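Long-range contacts in DUF2442 domain-containing protein (Nitrosomonas europaea, PDB 2AUW), which is of unknown function but probably binds DNA and carries a DUF2442 domain: residues A16-L22 and F55-H59; R23-S27 and R76-Y80; E30-V36 and Y80-Q86. All coordinates share one frame; numbering follows the deposited sequence.

Interaction 1: residues A16-L22 and F55-H59; sequences ALAPYRL and FARVH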
loop_
_atom_site.group_PDB
_atom_site.type_symbol
_atom_site.label_atom_id
_atom_site.label_comp_id
_atom_site.label_asym_id
_atom_site.label_seq_id
_atom_site.Cartn_x
_atom_site.Cartn_y
_atom_site.Cartn_z
ATOM N N ALA B 16 -10.452 14.028 28.582
ATOM C CA ALA B 16 -11.725 13.778 29.244
ATOM C C ALA B 16 -12.448 15.098 29.417
ATOM O O ALA B 16 -11.888 16.049 30.012
ATOM C CB ALA B 16 -11.486 13.135 30.602
ATOM N N LEU B 17 -13.662 15.186 28.885
ATOM C CA LEU B 17 -14.529 16.319 29.163
ATOM C C LEU B 17 -15.426 15.956 30.373
ATOM O O LEU B 17 -15.116 15.023 31.120
ATOM C CB LEU B 17 -15.372 16.692 27.933
ATOM C CG LEU B 17 -14.629 16.958 26.608
ATOM C CD1 LEU B 17 -15.556 17.422 25.509
ATOM C CD2 LEU B 17 -13.501 17.964 26.800
ATOM N N ALA B 18 -16.536 16.668 30.551
ATOM C CA ALA B 18 -17.559 16.233 31.523
ATOM C C ALA B 18 -18.022 14.778 31.222
ATOM O O ALA B 18 -18.239 14.430 30.055
ATOM C CB ALA B 18 -18.724 17.201 31.511
ATOM N N PRO B 19 -18.131 13.915 32.261
ATOM C CA PRO B 19 -18.508 12.508 32.026
ATOM C C PRO B 19 -19.796 12.381 31.209
ATOM O O PRO B 19 -20.773 13.060 31.524
ATOM C CB PRO B 19 -18.708 11.947 33.436
ATOM C CG PRO B 19 -17.947 12.867 34.349
ATOM C CD PRO B 19 -17.895 14.206 33.693
ATOM N N TYR B 20 -19.812 11.550 30.158
ATOM C CA TYR B 20 -18.696 10.678 29.799
ATOM C C TYR B 20 -18.205 10.978 28.399
ATOM O O TYR B 20 -18.060 10.072 27.563
ATOM C CB TYR B 20 -19.095 9.207 29.933
ATOM C CG TYR B 20 -19.396 8.862 31.363
ATOM C CD1 TYR B 20 -20.716 8.922 31.849
ATOM C CD2 TYR B 20 -18.374 8.522 32.240
ATOM C CE1 TYR B 20 -21.008 8.626 33.185
ATOM C CE2 TYR B 20 -18.651 8.222 33.587
ATOM C CZ TYR B 20 -19.981 8.273 34.042
ATOM O OH TYR B 20 -20.256 7.993 35.363
ATOM N N ARG B 21 -17.955 12.260 28.138
ATOM C CA ARG B 21 -17.538 12.720 26.807
ATOM C C ARG B 21 -16.021 12.926 26.709
ATOM O O ARG B 21 -15.401 13.428 27.646
ATOM C CB ARG B 21 -18.263 14.012 26.444
ATOM C CG ARG B 21 -18.258 14.353 24.963
ATOM C CD ARG B 21 -19.284 15.420 24.661
ATOM N NE ARG B 21 -19.359 15.784 23.243
ATOM C CZ ARG B 21 -20.160 15.195 22.353
ATOM N NH1 ARG B 21 -20.956 14.204 22.727
ATOM N NH2 ARG B 21 -20.171 15.599 21.081
ATOM N N LEU B 22 -15.439 12.532 25.570
ATOM C CA LEU B 22 -14.000 12.721 25.304
ATOM C C LEU B 22 -13.807 13.654 24.129
ATOM O O LEU B 22 -14.676 13.761 23.287
ATOM C CB LEU B 22 -13.317 11.383 25.014
ATOM C CG LEU B 22 -13.409 10.243 26.026
ATOM C CD1 LEU B 22 -12.998 8.937 25.336
ATOM C CD2 LEU B 22 -12.588 10.521 27.306
ATOM N N PHE B 55 -12.576 8.390 35.356
ATOM C CA PHE B 55 -12.804 8.766 33.950
ATOM C C PHE B 55 -11.848 9.870 33.492
ATOM O O PHE B 55 -11.330 9.838 32.371
ATOM C CB PHE B 55 -14.252 9.236 33.755
ATOM C CG PHE B 55 -14.559 9.687 32.354
ATOM C CD1 PHE B 55 -14.774 8.749 31.347
ATOM C CD2 PHE B 55 -14.638 11.050 32.048
ATOM C CE1 PHE B 55 -15.048 9.160 30.035
ATOM C CE2 PHE B 55 -14.917 11.473 30.764
ATOM C CZ PHE B 55 -15.132 10.509 29.745
ATOM N N ALA B 56 -11.631 10.848 34.375
ATOM C CA ALA B 56 -10.724 11.973 34.128
ATOM C C ALA B 56 -9.281 11.581 33.819
ATOM O O ALA B 56 -8.514 12.408 33.317
ATOM C CB ALA B 56 -10.751 12.935 35.347
ATOM N N ARG B 57 -8.912 10.349 34.139
ATOM C CA ARG B 57 -7.539 9.882 33.936
ATOM C C ARG B 57 -7.305 9.163 32.597
ATOM O O ARG B 57 -6.333 8.423 32.459
ATOM C CB ARG B 57 -7.088 9.007 35.112
ATOM C CG ARG B 57 -7.148 9.727 36.469
ATOM C CD ARG B 57 -6.448 8.920 37.556
ATOM N NE ARG B 57 -7.369 8.027 38.267
ATOM C CZ ARG B 57 -7.975 8.320 39.420
ATOM N NH1 ARG B 57 -8.801 7.435 39.971
ATOM N NH2 ARG B 57 -7.764 9.492 40.024
ATOM N N VAL B 58 -8.213 9.375 31.636
ATOM C CA VAL B 58 -8.040 8.907 30.235
ATOM C C VAL B 58 -6.718 9.421 29.614
ATOM O O VAL B 58 -6.318 10.604 29.806
ATOM C CB VAL B 58 -9.219 9.343 29.326
ATOM C CG1 VAL B 58 -9.184 10.841 29.075
ATOM C CG2 VAL B 58 -9.229 8.575 27.982
ATOM N N HIS B 59 -6.055 8.539 28.866
ATOM C CA HIS B 59 -4.823 8.922 28.163
ATOM C C HIS B 59 -4.616 7.970 26.986
ATOM O O HIS B 59 -5.386 7.025 26.807
ATOM C CB HIS B 59 -3.644 8.778 29.129
ATOM C CG HIS B 59 -3.595 7.440 29.804
ATOM N ND1 HIS B 59 -4.313 7.160 30.951
ATOM C CD2 HIS B 59 -2.963 6.296 29.469
ATOM C CE1 HIS B 59 -4.095 5.906 31.306
ATOM N NE2 HIS B 59 -3.269 5.365 30.429
#
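F55 pushes its ring into the turn A16-L22 and meets Y20 there in an edge-to-face aromatic pair. The edge of Y20 points at the face of F55, with centroids 5.3 Å apart and planes at 85°. Y20 CD2 is the touching atom; it stands over the rim of the F55 ring rather than its centre, 3.7 Å from F55 CD1. P19 CB sits over the centre of one face of the Y20 ring. Y20 OH lies away from F55 and bonds to L50 O.

The aliphatic contacts continue from the same ring. F55 CG is anti to the backbone N (chi1 178°), and this torsion carries the ring in among the residues of A16-L22. Its far end, CZ, is 3.5 Å from L22 CD2. A16 CB lies obliquely to the ring, 3.8 Å from F55 CE2. V58 CG1 also reaches A16 CB, at 3.6 Å, and touches L22 CD2.

Backbone oxygens border the ring edge. L17 O is near the ring plane, 3.6 Å from F55 CE2, and R21 O also lies near that plane. These are contacts of carbonyls with the polarised ring rim, not hydrogen bonds. R21 O is also the acceptor for L17 N, and R21 N bonds to A18 O, so the turn is tied within itself. The peptide bond from P19 to Y20 is cis, within this tight connection.

On the second segment, F55 to V58 form a type I beta turn, with V58 N bonded to F55 O at 3.2 Å. The contact packs this turn, which starts at the end of helix 52-55, against the connection between strands 11-16 and 21-26, a beta hairpin of the antiparallel sheet.

Interaction 2: residues R23-S27 and R76-Y80; sequences RTTWS and RDNVY
Helix 76-86 packs across the antiparallel sheet here, and W26 on strand 21-26 meets Y80 on the helix. The axes of strand 23-26 and helix 76-80 come within 10.8 Å. The edge of Y80 points at the face of W26, an edge-to-face pair with planes at 80°. Y80 CD1 stands over the indole centre, 3.5 Å from W26 CD2. With chi1 at -169° the tyrosine ring swings away from its backbone N, and its CD1 edge comes over the indole.

The far rim of the indole reaches the helix backbone. W26 CH2 is 3.3 Å from R76 O, near the indole plane. That oxygen also accepts the helix bond from Y80 N. This is packing of a helix on a sheet face, in the buried part of the DUF2442 region. L11 of the edge strand 11-16 also touches W26.

W26 NE1 donates to T24 OG1 at 2.8 Å, with the acceptor tilted from the indole plane. T24 OG1 has a second partner in L32 O. Beside this bond, T24 CG2 lies 4.1 Å from V79 CG1. Without the indole, an alanine here would be likely to leave the CD1 edge of Y80 unpacked and cost T24 OG1 its indole donor.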
loop_
_atom_site.group_PDB
_atom_site.type_symbol
_atom_site.label_atom_id
_atom_site.label_comp_id
_atom_site.label_asym_id
_atom_site.label_seq_id
_atom_site.Cartn_x
_atom_site.Cartn_y
_atom_site.Cartn_z
ATOM N N ARG B 23 -12.668 14.362 24.079
ATOM C CA ARG B 23 -12.287 15.096 22.888
ATOM C C ARG B 23 -11.031 14.404 22.314
ATOM O O ARG B 23 -10.060 14.183 23.036
ATOM C CB ARG B 23 -11.979 16.566 23.206
ATOM C CG ARG B 23 -11.573 17.345 21.962
ATOM C CD ARG B 23 -11.093 18.753 22.294
ATOM N NE ARG B 23 -12.040 19.431 23.168
ATOM C CZ ARG B 23 -13.192 19.969 22.777
ATOM N NH1 ARG B 23 -13.556 19.931 21.498
ATOM N NH2 ARG B 23 -13.980 20.561 23.680
ATOM N N THR B 24 -11.076 14.051 21.034
ATOM C CA THR B 24 -9.994 13.245 20.423
ATOM C C THR B 24 -9.412 14.056 19.281
ATOM O O THR B 24 -10.157 14.627 18.507
ATOM C CB THR B 24 -10.504 11.873 19.900
ATOM O OG1 THR B 24 -11.621 12.081 19.016
ATOM C CG2 THR B 24 -10.942 10.996 21.085
ATOM N N THR B 25 -8.085 14.100 19.205
ATOM C CA THR B 25 -7.390 14.798 18.111
ATOM C C THR B 25 -6.601 13.760 17.307
ATOM O O THR B 25 -5.986 12.847 17.873
ATOM C CB THR B 25 -6.425 15.894 18.650
ATOM O OG1 THR B 25 -7.146 16.762 19.548
ATOM C CG2 THR B 25 -5.861 16.707 17.498
ATOM N N TRP B 26 -6.611 13.936 16.002
ATOM C CA TRP B 26 -6.108 12.940 15.071
ATOM C C TRP B 26 -5.078 13.548 14.108
ATOM O O TRP B 26 -5.129 14.728 13.831
ATOM C CB TRP B 26 -7.276 12.318 14.293
ATOM C CG TRP B 26 -8.356 11.774 15.236
ATOM C CD1 TRP B 26 -9.378 12.490 15.811
ATOM C CD2 TRP B 26 -8.471 10.431 15.731
ATOM N NE1 TRP B 26 -10.137 11.671 16.635
ATOM C CE2 TRP B 26 -9.598 10.403 16.610
ATOM C CE3 TRP B 26 -7.743 9.243 15.517
ATOM C CZ2 TRP B 26 -10.019 9.224 17.261
ATOM C CZ3 TRP B 26 -8.165 8.056 16.170
ATOM C CH2 TRP B 26 -9.301 8.067 17.028
ATOM N N SER B 27 -4.185 12.701 13.588
ATOM C CA SER B 27 -3.226 13.077 12.537
ATOM C C SER B 27 -3.850 13.597 11.232
ATOM O O SER B 27 -3.118 14.108 10.350
ATOM C CB SER B 27 -2.345 11.870 12.219
ATOM O OG SER B 27 -3.122 10.907 11.523
ATOM N N ARG B 76 -8.256 2.662 19.070
ATOM C CA ARG B 76 -8.430 4.011 18.487
ATOM C C ARG B 76 -9.359 3.971 17.267
ATOM O O ARG B 76 -10.151 4.883 17.068
ATOM C CB ARG B 76 -7.080 4.690 18.150
ATOM C CG ARG B 76 -6.333 4.040 17.015
ATOM C CD ARG B 76 -5.054 4.780 16.777
ATOM N NE ARG B 76 -4.622 4.801 15.372
ATOM C CZ ARG B 76 -4.007 3.794 14.746
ATOM N NH1 ARG B 76 -3.636 3.926 13.467
ATOM N NH2 ARG B 76 -3.782 2.648 15.385
ATOM N N ASP B 77 -9.324 2.874 16.509
ATOM C CA ASP B 77 -10.139 2.768 15.305
ATOM C C ASP B 77 -11.632 2.729 15.652
ATOM O O ASP B 77 -12.450 3.347 14.956
ATOM C CB ASP B 77 -9.713 1.579 14.415
ATOM C CG ASP B 77 -9.731 0.222 15.153
ATOM O OD1 ASP B 77 -9.354 0.154 16.340
ATOM O OD2 ASP B 77 -10.161 -0.774 14.539
ATOM N N ASN B 78 -11.993 1.957 16.682
ATOM C CA ASN B 78 -13.397 1.931 17.138
ATOM C C ASN B 78 -13.811 3.302 17.657
ATOM O O ASN B 78 -14.890 3.776 17.360
ATOM C CB ASN B 78 -13.595 0.875 18.236
ATOM C CG ASN B 78 -13.064 -0.482 17.824
ATOM O OD1 ASN B 78 -13.348 -0.971 16.736
ATOM N ND2 ASN B 78 -12.228 -1.058 18.664
ATOM N N VAL B 79 -12.945 3.943 18.444
ATOM C CA VAL B 79 -13.297 5.282 18.984
ATOM C C VAL B 79 -13.553 6.279 17.867
ATOM O O VAL B 79 -14.528 7.024 17.893
ATOM C CB VAL B 79 -12.249 5.831 19.972
ATOM C CG1 VAL B 79 -12.616 7.287 20.330
ATOM C CG2 VAL B 79 -12.235 4.957 21.239
ATOM N N TYR B 80 -12.679 6.254 16.849
ATOM C CA TYR B 80 -12.888 7.095 15.663
ATOM C C TYR B 80 -14.260 6.835 15.003
ATOM O O TYR B 80 -15.037 7.774 14.730
ATOM C CB TYR B 80 -11.714 6.861 14.692
ATOM C CG TYR B 80 -11.636 7.816 13.556
ATOM C CD1 TYR B 80 -10.936 9.039 13.687
ATOM C CD2 TYR B 80 -12.217 7.512 12.335
ATOM C CE1 TYR B 80 -10.837 9.921 12.627
ATOM C CE2 TYR B 80 -12.141 8.404 11.268
ATOM C CZ TYR B 80 -11.445 9.605 11.430
ATOM O OH TYR B 80 -11.374 10.440 10.347
#

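Interaction 3: residues E30-V36 and Y80-Q86; sequences EVLEVDV and YAWAKEQ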
loop_
_atom_site.group_PDB
_atom_site.type_symbol
_atom_site.label_atom_id
_atom_site.label_comp_id
_atom_site.label_asym_id
_atom_site.label_seq_id
_atom_site.Cartn_x
_atom_site.Cartn_y
_atom_site.Cartn_z
ATOM N N GLU B 30 -8.408 16.420 12.350
ATOM C CA GLU B 30 -9.738 16.415 12.977
ATOM C C GLU B 30 -9.677 16.446 14.491
ATOM O O GLU B 30 -8.816 15.833 15.113
ATOM C CB GLU B 30 -10.582 15.208 12.518
ATOM C CG GLU B 30 -10.897 15.175 11.063
ATOM C CD GLU B 30 -11.346 13.778 10.664
ATOM O OE1 GLU B 30 -10.535 12.839 10.800
ATOM O OE2 GLU B 30 -12.516 13.634 10.302
ATOM N N VAL B 31 -10.612 17.169 15.078
ATOM C CA VAL B 31 -10.808 17.205 16.519
ATOM C C VAL B 31 -12.275 16.785 16.717
ATOM O O VAL B 31 -13.190 17.449 16.248
ATOM C CB VAL B 31 -10.536 18.601 17.127
ATOM C CG1 VAL B 31 -10.804 18.573 18.642
ATOM C CG2 VAL B 31 -9.094 19.017 16.861
ATOM N N LEU B 32 -12.466 15.608 17.289
ATOM C CA LEU B 32 -13.800 14.978 17.323
ATOM C C LEU B 32 -14.146 14.640 18.757
ATOM O O LEU B 32 -13.332 14.110 19.497
ATOM C CB LEU B 32 -13.812 13.677 16.496
ATOM C CG LEU B 32 -13.279 13.717 15.066
ATOM C CD1 LEU B 32 -13.229 12.305 14.511
ATOM C CD2 LEU B 32 -14.172 14.590 14.229
ATOM N N GLU B 33 -15.376 14.916 19.139
ATOM C CA GLU B 33 -15.841 14.543 20.461
ATOM C C GLU B 33 -16.693 13.282 20.347
ATOM O O GLU B 33 -17.296 12.998 19.313
ATOM C CB GLU B 33 -16.634 15.684 21.127
ATOM C CG GLU B 33 -15.762 16.957 21.448
ATOM C CD GLU B 33 -16.544 18.104 22.112
ATOM O OE1 GLU B 33 -17.703 17.901 22.540
ATOM O OE2 GLU B 33 -15.969 19.219 22.216
ATOM N N VAL B 34 -16.746 12.541 21.440
ATOM C CA VAL B 34 -17.441 11.252 21.398
ATOM C C VAL B 34 -17.866 10.867 22.810
ATOM O O VAL B 34 -17.081 10.998 23.773
ATOM C CB VAL B 34 -16.511 10.160 20.807
ATOM C CG1 VAL B 34 -15.266 9.981 21.660
ATOM C CG2 VAL B 34 -17.283 8.797 20.605
ATOM N N ASP B 35 -19.088 10.362 22.925
ATOM C CA ASP B 35 -19.590 9.873 24.215
ATOM C C ASP B 35 -19.273 8.391 24.319
ATOM O O ASP B 35 -19.510 7.620 23.363
ATOM C CB ASP B 35 -21.096 10.096 24.297
ATOM C CG ASP B 35 -21.623 10.007 25.718
ATOM O OD1 ASP B 35 -21.585 8.926 26.312
ATOM O OD2 ASP B 35 -22.065 11.037 26.236
ATOM N N VAL B 36 -18.714 7.987 25.457
ATOM C CA VAL B 36 -18.425 6.574 25.708
ATOM C C VAL B 36 -19.218 6.025 26.911
ATOM O O VAL B 36 -18.943 4.933 27.354
ATOM C CB VAL B 36 -16.912 6.262 25.896
ATOM C CG1 VAL B 36 -16.152 6.464 24.584
ATOM C CG2 VAL B 36 -16.298 7.133 27.041
ATOM N N TYR B 80 -12.679 6.254 16.849
ATOM C CA TYR B 80 -12.888 7.095 15.663
ATOM C C TYR B 80 -14.260 6.835 15.003
ATOM O O TYR B 80 -15.037 7.774 14.730
ATOM C CB TYR B 80 -11.714 6.861 14.692
ATOM C CG TYR B 80 -11.636 7.816 13.556
ATOM C CD1 TYR B 80 -10.936 9.039 13.687
ATOM C CD2 TYR B 80 -12.217 7.512 12.335
ATOM C CE1 TYR B 80 -10.837 9.921 12.627
ATOM C CE2 TYR B 80 -12.141 8.404 11.268
ATOM C CZ TYR B 80 -11.445 9.605 11.430
ATOM O OH TYR B 80 -11.374 10.440 10.347
ATOM N N ALA B 81 -14.559 5.556 14.744
ATOM C CA ALA B 81 -15.865 5.160 14.179
ATOM C C ALA B 81 -17.058 5.676 15.002
ATOM O O ALA B 81 -18.039 6.186 14.423
ATOM C CB ALA B 81 -15.951 3.648 14.050
ATOM N N TRP B 82 -16.970 5.545 16.323
ATOM C CA TRP B 82 -18.083 5.983 17.209
ATOM C C TRP B 82 -18.249 7.482 17.129
ATOM O O TRP B 82 -19.374 7.988 17.153
ATOM C CB TRP B 82 -17.837 5.606 18.668
ATOM C CG TRP B 82 -17.573 4.163 18.886
ATOM C CD1 TRP B 82 -17.897 3.150 18.033
ATOM C CD2 TRP B 82 -16.936 3.560 20.011
ATOM N NE1 TRP B 82 -17.484 1.947 18.548
ATOM C CE2 TRP B 82 -16.890 2.167 19.758
ATOM C CE3 TRP B 82 -16.386 4.052 21.209
ATOM C CZ2 TRP B 82 -16.313 1.265 20.656
ATOM C CZ3 TRP B 82 -15.835 3.154 22.102
ATOM C CH2 TRP B 82 -15.790 1.765 21.806
ATOM N N ALA B 83 -17.120 8.193 17.008
ATOM C CA ALA B 83 -17.167 9.646 16.943
ATOM C C ALA B 83 -17.898 10.047 15.672
ATOM O O ALA B 83 -18.773 10.946 15.685
ATOM C CB ALA B 83 -15.734 10.238 16.970
ATOM N N LYS B 84 -17.552 9.390 14.557
ATOM C CA LYS B 84 -18.239 9.672 13.271
ATOM C C LYS B 84 -19.746 9.353 13.341
ATOM O O LYS B 84 -20.612 10.179 12.975
ATOM C CB LYS B 84 -17.587 8.908 12.114
ATOM C CG LYS B 84 -16.173 9.418 11.747
ATOM C CD LYS B 84 -16.148 10.946 11.685
ATOM C CE LYS B 84 -14.753 11.498 11.408
ATOM N NZ LYS B 84 -14.607 11.554 9.954
ATOM N N GLU B 85 -20.053 8.152 13.817
ATOM C CA GLU B 85 -21.433 7.670 13.927
ATOM C C GLU B 85 -22.290 8.588 14.819
ATOM O O GLU B 85 -23.413 8.992 14.441
ATOM C CB GLU B 85 -21.404 6.224 14.421
ATOM C CG GLU B 85 -20.845 5.244 13.355
ATOM C CD GLU B 85 -20.475 3.895 13.924
ATOM O OE1 GLU B 85 -20.907 3.620 15.068
ATOM O OE2 GLU B 85 -19.772 3.095 13.242
ATOM N N GLN B 86 -21.733 9.004 15.941
ATOM C CA GLN B 86 -22.439 9.926 16.838
ATOM C C GLN B 86 -22.682 11.315 16.234
ATOM O O GLN B 86 -23.572 12.033 16.692
ATOM C CB GLN B 86 -21.721 10.044 18.181
ATOM C CG GLN B 86 -21.805 8.801 19.029
ATOM C CD GLN B 86 -21.027 8.944 20.309
ATOM O OE1 GLN B 86 -20.761 10.063 20.766
ATOM N NE2 GLN B 86 -20.634 7.817 20.892
HETATM O O HOH W 1 -19.322 12.893 17.394
#
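Q86 grips the backbone of D35 with both ends of its amide. D35 N donates to Q86 OE1 at 2.7 Å, nearly straight at 174°. Q86 NE2 returns a bond to D35 O, also 2.7 Å. Both bonds use lone pairs in the carbonyl planes, which fixes the rotation of the amide. V34 CG2 lies against Q86 NE2, and V34 CB is 3.9 Å from A83 CB.

L32 points at the helix between two residues one turn apart. Its CD1 is 3.5 Å from K84 CE and also touches Y80 CE1. Strand 31-35, outermost in the three-stranded sheet within this chain, is crossed by the helix at 87°. A83 sits at the crossing, with its CB 4.0 Å from L32 CB. One water donates to both E33 O and A83 O.

E30 meets the helix with its carboxylate. Y80 OH donates to E30 OE1 at 2.6 Å, and K84 NZ forms a salt bridge with E30 OE2 at 3.0 Å. Each carboxylate oxygen receives its donor on its syn lone pair. T28 OG1 also bonds to E30 OE1. The lysine would probably favour the charged carboxylate.

All three contacts meet on the antiparallel sheet. Interactions 1 and 2 use successive parts of strand 21-26, and interaction 3 uses its neighbour, strand 31-35. Interactions 2 and 3 have centres about 7 Å apart; both use helix 76-86, and they share Y80. Interaction 1 lies about 13 Å from interaction 3 and 14 Å from interaction 2, centre to centre. E33 ties the three together: its OE1 is 2.8 Å from R21 NE and its OE2 is 2.6 Å from R23 NH1, both salt bridges. Interactions 2 and 3 are also tied by the probable hydrogen bond of T24 OG1 with L32 O, at 2.7 Å.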